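Local coordinates for protein blood group a-and b-cleaving endo-beta-galactosidase (Streptococcus pneumoniae, PDB 2YGL) that probably binds blood group carbohydrate antigens through tandem family 51 carbohydrate-binding modules of an enzyme that cleaves blood group A and B antigens, at residues K287-D293 with T327-Y333; V296-S300 with F315-V319. One frame throughout, in Å; residues are numbered along the deposited sequence.

In the fold
Both contacts lie in the second of the two carbohydrate-binding modules, their centres about 9 Å apart. Along the chain the strands run 285-292, 295-299, 315-320 and 327-334, so contact 2 falls between the two segments of contact 1. Contact 1 (287-293 with 327-333) is an in-sheet pairing within a five-stranded antiparallel sheet. Contact 2 (296-300 with 315-319) packs an edge strand of that sheet, 295-299, against strand 315-320 of the opposing sheet. A tight hairpin joins strands 285-292 and 295-299, and Phe288 N bonds to Ser300 OG where the contacts meet. Together they show the beta-sandwich architecture of the module: pairing within one sheet, packing between two.

Contact 1 of 2, residues K287-D293 with T327-Y333; sequences KFEVVAD and TIELKSY
The Tyr333 ring carries Lys287 on one face: CE stands 3.5 Å from the ring centroid, almost exactly on the normal, a CH-pi contact that NZ extends into a cation-pi interaction. Lys287 O lies in plane at the edge, beside CD1; further round, at the phenol end, Tyr333 OH donates to Glu289 OE1 (2.9 Å), reaching the carboxylate from above its plane; the carboxylate and ring planes are 75° apart. With CG set between backbone N and carbonyl carbon (chi1 58°) and an extended chain beyond, Lys287 spans the ring and brings NZ to Glu289, a salt bridge whose hydrogen bond is weak, Lys287 NZ to Glu289 OE2 3.3 Å. A water links Glu289 OE1 to Lys331 NZ, so this carboxylate is tied to three side chains. On the other face of the sheet, Ser332 OG meets the edge of the Phe288 ring, and Leu330 packs CB on Phe288 CZ and CD2 on Val290 CG1.

Between these two layers of side chains runs a regular antiparallel ladder, with paired bonds between Glu289 and Lys331 and between Val291 and Glu329; Lys331 N to Glu289 O is nearly straight at 177°. At the far end Asp293 N donates to Thr327 O, while Asp293 OD1 takes Thr327 N at 2.8 Å, on the syn side but somewhat out of the carboxylate plane, and also Gln326 N.

Strand 295-299 flanks 285-292 and strand 251-256 flanks 327-334, making both segments inner strands of the sheet, while Phe288, Ile328, Leu330 and Ser332 pack on strand 343-352 of the opposing sheet.

Contact 2 of 2, residues V296-S300 with F315-V319; sequences VIYSS and FLVDV
The Tyr298 ring lies over Val317, whose two methyls both meet it. CG1 sits 4.0 Å above the ring plane, over its centre, and Val317 CG2 makes a CH-pi contact from the same side, 28° off the normal, closing to 3.7 Å of Tyr298 CE2. Tyr298 has CG anti to the backbone N (chi1 174°), which carries the ring out from its strand and across Val317 to Phe315. There the phenol oxygen meets the second ring obliquely, Tyr298 OH to Phe315 CE2 3.2 Å, a van der Waals approach. Ser300 joins in beside it, its CB 3.6 Å from Phe315 CZ, while its OG turns to another partner and accepts from Phe288 N.

The two strands run antiparallel at 158°, but their axes come no closer than 8.1 Å, too far apart for backbone pairing. This is face-to-face packing between the two sheets of a beta-sandwich: strand 295-299 lies at the rim of one, beside 285-292, and strand 315-320 pairs with 262-271 in the other. Ile297 and Tyr298 form a classic beta bulge opposite Val290, and both of these consecutive residues direct their CB toward strand 315-320, unlike neighbours in a regular strand.

Aliphatic packing gathers at the bulge. Ile297 and Val319 cross at about a right angle, with CD1 of the isoleucine 4.1 Å from CG2 of the valine. The same Val319 CG2 also touches the backbone, 3.4 Å from Ile297 O, and its other methyl, CG1, reaches Tyr298 CB at 4.4 Å. Beyond this pair, Ile321 touches Ile297, while Val269 on strand 262-271 packs beside both Phe315 and Val317.

Contact 1 of 2, residues K287-D293 with T327-Y333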
ATOM      1  N   LYS A 287      18.835 -24.702   1.008  1.00 18.21           N
ATOM      2  CA  LYS A 287      17.728 -23.851   1.461  1.00 18.30           C
ATOM      3  C   LYS A 287      18.205 -22.663   2.300  1.00 18.21           C
ATOM      4  O   LYS A 287      19.313 -22.676   2.845  1.00 18.17           O
ATOM      5  CB  LYS A 287      16.687 -24.662   2.253  1.00 18.32           C
ATOM      6  CG  LYS A 287      17.250 -25.379   3.475  1.00 18.77           C
ATOM      7  CD  LYS A 287      16.164 -25.999   4.339  1.00 18.78           C
ATOM      8  CE  LYS A 287      16.793 -26.806   5.463  1.00 19.44           C
ATOM      9  NZ  LYS A 287      15.792 -27.377   6.403  1.00 20.09           N
ATOM     10  N   PHE A 288      17.349 -21.649   2.397  1.00 18.19           N
ATOM     11  CA  PHE A 288      17.570 -20.501   3.275  1.00 18.25           C
ATOM     12  C   PHE A 288      16.364 -20.319   4.194  1.00 18.37           C
ATOM     13  O   PHE A 288      15.220 -20.391   3.737  1.00 18.67           O
ATOM     14  CB  PHE A 288      17.805 -19.225   2.459  1.00 18.17           C
ATOM     15  CG  PHE A 288      17.918 -17.975   3.299  1.00 18.06           C
ATOM     16  CD1 PHE A 288      19.095 -17.685   3.988  1.00 18.06           C
ATOM     17  CD2 PHE A 288      16.847 -17.089   3.399  1.00 17.82           C
ATOM     18  CE1 PHE A 288      19.203 -16.532   4.768  1.00 17.82           C
ATOM     19  CE2 PHE A 288      16.944 -15.933   4.173  1.00 17.81           C
ATOM     20  CZ  PHE A 288      18.125 -15.654   4.857  1.00 17.86           C
ATOM     21  N   GLU A 289      16.630 -20.076   5.475  1.00 18.25           N
ATOM     22  CA  GLU A 289      15.577 -19.904   6.476  1.00 18.33           C
ATOM     23  C   GLU A 289      15.682 -18.589   7.238  1.00 18.31           C
ATOM     24  O   GLU A 289      16.777 -18.155   7.597  1.00 17.99           O
ATOM     25  CB  GLU A 289      15.615 -21.038   7.496  1.00 18.30           C
ATOM     26  CG  GLU A 289      15.167 -22.393   6.985  1.00 18.64           C
ATOM     27  CD  GLU A 289      15.374 -23.488   8.017  1.00 18.55           C
ATOM     28  OE1 GLU A 289      16.140 -23.275   8.986  1.00 18.65           O
ATOM     29  OE2 GLU A 289      14.774 -24.567   7.857  1.00 18.57           O
ATOM     30  N   VAL A 290      14.530 -17.964   7.477  1.00 18.38           N
ATOM     31  CA  VAL A 290      14.423 -16.881   8.450  1.00 18.50           C
ATOM     32  C   VAL A 290      13.719 -17.452   9.677  1.00 18.70           C
ATOM     33  O   VAL A 290      12.614 -17.994   9.579  1.00 18.73           O
ATOM     34  CB  VAL A 290      13.664 -15.656   7.896  1.00 18.54           C
ATOM     35  CG1 VAL A 290      13.635 -14.524   8.929  1.00 18.47           C
ATOM     36  CG2 VAL A 290      14.303 -15.167   6.603  1.00 18.47           C
ATOM     37  N   VAL A 291      14.378 -17.347  10.827  1.00 18.80           N
ATOM     38  CA  VAL A 291      13.912 -17.996  12.048  1.00 18.93           C
ATOM     39  C   VAL A 291      13.686 -16.959  13.151  1.00 19.15           C
ATOM     40  O   VAL A 291      14.610 -16.239  13.534  1.00 19.11           O
ATOM     41  CB  VAL A 291      14.914 -19.085  12.523  1.00 19.02           C
ATOM     42  CG1 VAL A 291      14.322 -19.919  13.644  1.00 18.81           C
ATOM     43  CG2 VAL A 291      15.328 -19.992  11.358  1.00 18.84           C
ATOM     44  N   ALA A 292      12.450 -16.885  13.640  1.00 19.23           N
ATOM     45  CA  ALA A 292      12.089 -15.983  14.732  1.00 19.51           C
ATOM     46  C   ALA A 292      11.863 -16.766  16.021  1.00 19.67           C
ATOM     47  O   ALA A 292      10.951 -17.593  16.100  1.00 19.84           O
ATOM     48  CB  ALA A 292      10.851 -15.168  14.371  1.00 19.31           C
ATOM     49  N   ASP A 293      12.705 -16.499  17.018  1.00 20.01           N
ATOM     50  CA  ASP A 293      12.684 -17.197  18.315  1.00 20.43           C
ATOM     51  C   ASP A 293      12.604 -18.721  18.184  1.00 20.69           C
ATOM     52  O   ASP A 293      11.791 -19.369  18.845  1.00 20.76           O
ATOM     53  CB  ASP A 293      11.554 -16.662  19.214  1.00 20.38           C
ATOM     54  CG  ASP A 293      11.731 -15.191  19.564  1.00 20.75           C
ATOM     55  OD1 ASP A 293      12.884 -14.756  19.775  1.00 21.37           O
ATOM     56  OD2 ASP A 293      10.716 -14.470  19.628  1.00 21.15           O
ATOM     57  N   THR A 327      14.657 -12.751  19.050  1.00 19.18           N
ATOM     58  CA  THR A 327      15.803 -13.214  18.283  1.00 18.94           C
ATOM     59  C   THR A 327      15.407 -13.519  16.840  1.00 18.82           C
ATOM     60  O   THR A 327      14.397 -14.181  16.587  1.00 19.03           O
ATOM     61  CB  THR A 327      16.419 -14.475  18.938  1.00 19.06           C
ATOM     62  OG1 THR A 327      16.815 -14.170  20.280  1.00 18.95           O
ATOM     63  CG2 THR A 327      17.633 -14.974  18.162  1.00 18.79           C
ATOM     64  N   ILE A 328      16.200 -13.016  15.898  1.00 18.57           N
ATOM     65  CA  ILE A 328      16.056 -13.383  14.492  1.00 18.31           C
ATOM     66  C   ILE A 328      17.343 -14.052  14.015  1.00 18.28           C
ATOM     67  O   ILE A 328      18.433 -13.511  14.197  1.00 18.16           O
ATOM     68  CB  ILE A 328      15.684 -12.169  13.593  1.00 18.37           C
ATOM     69  CG1 ILE A 328      14.272 -11.667  13.931  1.00 18.46           C
ATOM     70  CG2 ILE A 328      15.784 -12.538  12.100  1.00 18.05           C
ATOM     71  CD1 ILE A 328      13.914 -10.321  13.323  1.00 18.80           C
ATOM     72  N   GLU A 329      17.201 -15.239  13.428  1.00 18.20           N
ATOM     73  CA  GLU A 329      18.322 -15.969  12.845  1.00 18.16           C
ATOM     74  C   GLU A 329      18.132 -16.167  11.343  1.00 18.08           C
ATOM     75  O   GLU A 329      17.033 -16.482  10.876  1.00 18.01           O
ATOM     76  CB  GLU A 329      18.500 -17.328  13.527  1.00 18.37           C
ATOM     77  CG  GLU A 329      19.072 -17.256  14.934  1.00 18.76           C
ATOM     78  CD  GLU A 329      18.897 -18.553  15.704  1.00 19.59           C
ATOM     79  OE1 GLU A 329      17.745 -19.007  15.869  1.00 19.52           O
ATOM     80  OE2 GLU A 329      19.915 -19.116  16.154  1.00 21.01           O
ATOM     81  N   LEU A 330      19.219 -15.976  10.597  1.00 17.86           N
ATOM     82  CA  LEU A 330      19.230 -16.181   9.153  1.00 17.64           C
ATOM     83  C   LEU A 330      20.110 -17.385   8.838  1.00 17.71           C
ATOM     84  O   LEU A 330      21.327 -17.333   9.017  1.00 17.70           O
ATOM     85  CB  LEU A 330      19.743 -14.925   8.441  1.00 17.42           C
ATOM     86  CG  LEU A 330      19.102 -13.588   8.835  1.00 16.87           C
ATOM     87  CD1 LEU A 330      19.805 -12.447   8.128  1.00 16.27           C
ATOM     88  CD2 LEU A 330      17.596 -13.560   8.540  1.00 16.44           C
ATOM     89  N   LYS A 331      19.486 -18.467   8.381  1.00 17.78           N
ATOM     90  CA  LYS A 331      20.164 -19.765   8.279  1.00 17.97           C
ATOM     91  C   LYS A 331      20.363 -20.212   6.835  1.00 17.99           C
ATOM     92  O   LYS A 331      19.412 -20.254   6.050  1.00 17.92           O
ATOM     93  CB  LYS A 331      19.408 -20.834   9.077  1.00 17.98           C
ATOM     94  CG  LYS A 331      19.227 -20.498  10.551  1.00 18.29           C
ATOM     95  CD  LYS A 331      18.704 -21.690  11.329  1.00 19.25           C
ATOM     96  CE  LYS A 331      18.563 -21.356  12.804  1.00 20.06           C
ATOM     97  NZ  LYS A 331      18.051 -22.515  13.581  1.00 20.94           N
ATOM     98  N   SER A 332      21.608 -20.547   6.504  1.00 18.14           N
ATOM     99  CA  SER A 332      21.993 -20.918   5.144  1.00 18.43           C
ATOM    100  C   SER A 332      22.508 -22.351   5.090  1.00 18.72           C
ATOM    101  O   SER A 332      23.463 -22.705   5.788  1.00 18.58           O
ATOM    102  CB  SER A 332      23.060 -19.958   4.607  1.00 18.32           C
ATOM    103  OG  SER A 332      22.633 -18.615   4.720  1.00 18.04           O
ATOM    104  N   TYR A 333      21.869 -23.160   4.250  1.00 19.14           N
ATOM    105  CA  TYR A 333      22.169 -24.584   4.151  1.00 19.77           C
ATOM    106  C   TYR A 333      22.866 -24.924   2.839  1.00 20.51           C
ATOM    107  O   TYR A 333      22.329 -24.698   1.751  1.00 20.28           O
ATOM    108  CB  TYR A 333      20.892 -25.414   4.300  1.00 19.46           C
ATOM    109  CG  TYR A 333      20.228 -25.315   5.656  1.00 18.92           C
ATOM    110  CD1 TYR A 333      19.432 -24.215   5.989  1.00 18.37           C
ATOM    111  CD2 TYR A 333      20.374 -26.334   6.600  1.00 18.29           C
ATOM    112  CE1 TYR A 333      18.807 -24.125   7.230  1.00 18.21           C
ATOM    113  CE2 TYR A 333      19.753 -26.256   7.845  1.00 18.22           C
ATOM    114  CZ  TYR A 333      18.971 -25.146   8.153  1.00 18.03           C
ATOM    115  OH  TYR A 333      18.356 -25.059   9.378  1.00 17.29           O
TER
HETATM  116  O   HOH W   1      15.826 -23.528  11.944  1.00 18.55           O
HETATM  117  O   HOH W   2      15.515 -17.610  16.467  1.00 23.14           O
HETATM  118  O   HOH W   3      14.626 -15.794  21.589  1.00 50.65           O

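Contact 2 of 2, residues V296-S300 with F315-V319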
ATOM      1  N   VAL A 296      10.780 -21.274  12.406  1.00 22.25           N
ATOM      2  CA  VAL A 296      10.949 -20.940  10.993  1.00 22.21           C
ATOM      3  C   VAL A 296       9.727 -20.166  10.504  1.00 22.23           C
ATOM      4  O   VAL A 296       8.606 -20.680  10.536  1.00 22.27           O
ATOM      5  CB  VAL A 296      11.179 -22.213  10.126  1.00 22.19           C
ATOM      6  CG1 VAL A 296      11.212 -21.871   8.647  1.00 22.38           C
ATOM      7  CG2 VAL A 296      12.472 -22.914  10.536  1.00 22.17           C
ATOM      8  N   ILE A 297       9.949 -18.922  10.084  1.00 22.05           N
ATOM      9  CA  ILE A 297       8.875 -18.074   9.558  1.00 21.85           C
ATOM     10  C   ILE A 297       9.002 -17.861   8.051  1.00 21.89           C
ATOM     11  O   ILE A 297       8.076 -17.362   7.408  1.00 21.82           O
ATOM     12  CB  ILE A 297       8.762 -16.718  10.309  1.00 21.94           C
ATOM     13  CG1 ILE A 297      10.077 -15.928  10.221  1.00 21.81           C
ATOM     14  CG2 ILE A 297       8.322 -16.950  11.760  1.00 21.68           C
ATOM     15  CD1 ILE A 297       9.949 -14.460  10.589  1.00 21.75           C
ATOM     16  N   TYR A 298      10.161 -18.228   7.502  1.00 21.85           N
ATOM     17  CA  TYR A 298      10.358 -18.336   6.060  1.00 21.97           C
ATOM     18  C   TYR A 298      11.288 -19.501   5.720  1.00 22.01           C
ATOM     19  O   TYR A 298      12.324 -19.684   6.360  1.00 21.70           O
ATOM     20  CB  TYR A 298      10.928 -17.046   5.446  1.00 21.94           C
ATOM     21  CG  TYR A 298      11.259 -17.227   3.974  1.00 22.45           C
ATOM     22  CD1 TYR A 298      10.296 -16.999   2.992  1.00 22.42           C
ATOM     23  CD2 TYR A 298      12.522 -17.674   3.567  1.00 22.68           C
ATOM     24  CE1 TYR A 298      10.580 -17.189   1.647  1.00 23.06           C
ATOM     25  CE2 TYR A 298      12.816 -17.873   2.223  1.00 23.09           C
ATOM     26  CZ  TYR A 298      11.842 -17.627   1.271  1.00 23.49           C
ATOM     27  OH  TYR A 298      12.124 -17.816  -0.060  1.00 24.42           O
ATOM     28  N   SER A 299      10.912 -20.268   4.699  1.00 22.15           N
ATOM     29  CA  SER A 299      11.778 -21.294   4.126  1.00 22.29           C
ATOM     30  C   SER A 299      11.727 -21.246   2.603  1.00 22.51           C
ATOM     31  O   SER A 299      10.648 -21.157   2.011  1.00 22.58           O
ATOM     32  CB  SER A 299      11.381 -22.681   4.622  1.00 22.30           C
ATOM     33  OG  SER A 299      12.314 -23.653   4.187  1.00 22.26           O
ATOM     34  N   SER A 300      12.898 -21.308   1.974  1.00 22.67           N
ATOM     35  CA  SER A 300      13.000 -21.234   0.517  1.00 22.83           C
ATOM     36  C   SER A 300      12.543 -22.512  -0.196  1.00 23.24           C
ATOM     37  O   SER A 300      12.324 -22.502  -1.411  1.00 23.06           O
ATOM     38  CB  SER A 300      14.430 -20.876   0.094  1.00 22.65           C
ATOM     39  OG  SER A 300      15.344 -21.894   0.456  1.00 21.86           O
ATOM     40  N   PHE A 315      15.788 -14.777  -5.336  1.00 22.73           N
ATOM     41  CA  PHE A 315      14.385 -14.643  -4.929  1.00 22.75           C
ATOM     42  C   PHE A 315      14.185 -13.578  -3.853  1.00 22.74           C
ATOM     43  O   PHE A 315      15.076 -13.338  -3.033  1.00 22.58           O
ATOM     44  CB  PHE A 315      13.791 -15.993  -4.490  1.00 22.71           C
ATOM     45  CG  PHE A 315      14.603 -16.719  -3.450  1.00 22.91           C
ATOM     46  CD1 PHE A 315      15.597 -17.617  -3.826  1.00 22.68           C
ATOM     47  CD2 PHE A 315      14.356 -16.527  -2.095  1.00 22.91           C
ATOM     48  CE1 PHE A 315      16.346 -18.297  -2.872  1.00 22.75           C
ATOM     49  CE2 PHE A 315      15.100 -17.203  -1.129  1.00 23.03           C
ATOM     50  CZ  PHE A 315      16.099 -18.090  -1.520  1.00 23.04           C
ATOM     51  N   LEU A 316      13.014 -12.941  -3.872  1.00 22.69           N
ATOM     52  CA  LEU A 316      12.667 -11.939  -2.872  1.00 22.74           C
ATOM     53  C   LEU A 316      12.117 -12.597  -1.615  1.00 22.77           C
ATOM     54  O   LEU A 316      11.151 -13.362  -1.673  1.00 22.63           O
ATOM     55  CB  LEU A 316      11.660 -10.921  -3.427  1.00 22.75           C
ATOM     56  CG  LEU A 316      11.160  -9.810  -2.486  1.00 23.00           C
ATOM     57  CD1 LEU A 316      12.298  -8.942  -1.945  1.00 23.01           C
ATOM     58  CD2 LEU A 316      10.113  -8.944  -3.172  1.00 22.98           C
ATOM     59  N   VAL A 317      12.755 -12.305  -0.486  1.00 22.83           N
ATOM     60  CA  VAL A 317      12.247 -12.707   0.819  1.00 22.81           C
ATOM     61  C   VAL A 317      11.634 -11.476   1.476  1.00 22.93           C
ATOM     62  O   VAL A 317      12.322 -10.482   1.724  1.00 22.82           O
ATOM     63  CB  VAL A 317      13.349 -13.305   1.727  1.00 22.75           C
ATOM     64  CG1 VAL A 317      12.799 -13.597   3.119  1.00 22.71           C
ATOM     65  CG2 VAL A 317      13.921 -14.570   1.111  1.00 22.59           C
ATOM     66  N   ASP A 318      10.333 -11.548   1.732  1.00 23.14           N
ATOM     67  CA  ASP A 318       9.601 -10.457   2.358  1.00 23.42           C
ATOM     68  C   ASP A 318       8.625 -11.060   3.358  1.00 23.38           C
ATOM     69  O   ASP A 318       7.547 -11.524   2.984  1.00 23.53           O
ATOM     70  CB  ASP A 318       8.870  -9.629   1.292  1.00 23.45           C
ATOM     71  CG  ASP A 318       8.147  -8.419   1.871  1.00 24.01           C
ATOM     72  OD1 ASP A 318       8.055  -8.284   3.113  1.00 24.32           O
ATOM     73  OD2 ASP A 318       7.666  -7.591   1.071  1.00 25.05           O
ATOM     74  N   VAL A 319       9.016 -11.054   4.630  1.00 23.32           N
ATOM     75  CA  VAL A 319       8.273 -11.769   5.666  1.00 23.21           C
ATOM     76  C   VAL A 319       7.995 -10.889   6.890  1.00 23.30           C
ATOM     77  O   VAL A 319       8.849 -10.103   7.312  1.00 23.26           O
ATOM     78  CB  VAL A 319       8.991 -13.108   6.056  1.00 23.33           C
ATOM     79  CG1 VAL A 319      10.382 -12.854   6.651  1.00 22.88           C
ATOM     80  CG2 VAL A 319       8.133 -13.957   6.993  1.00 23.13           C
TER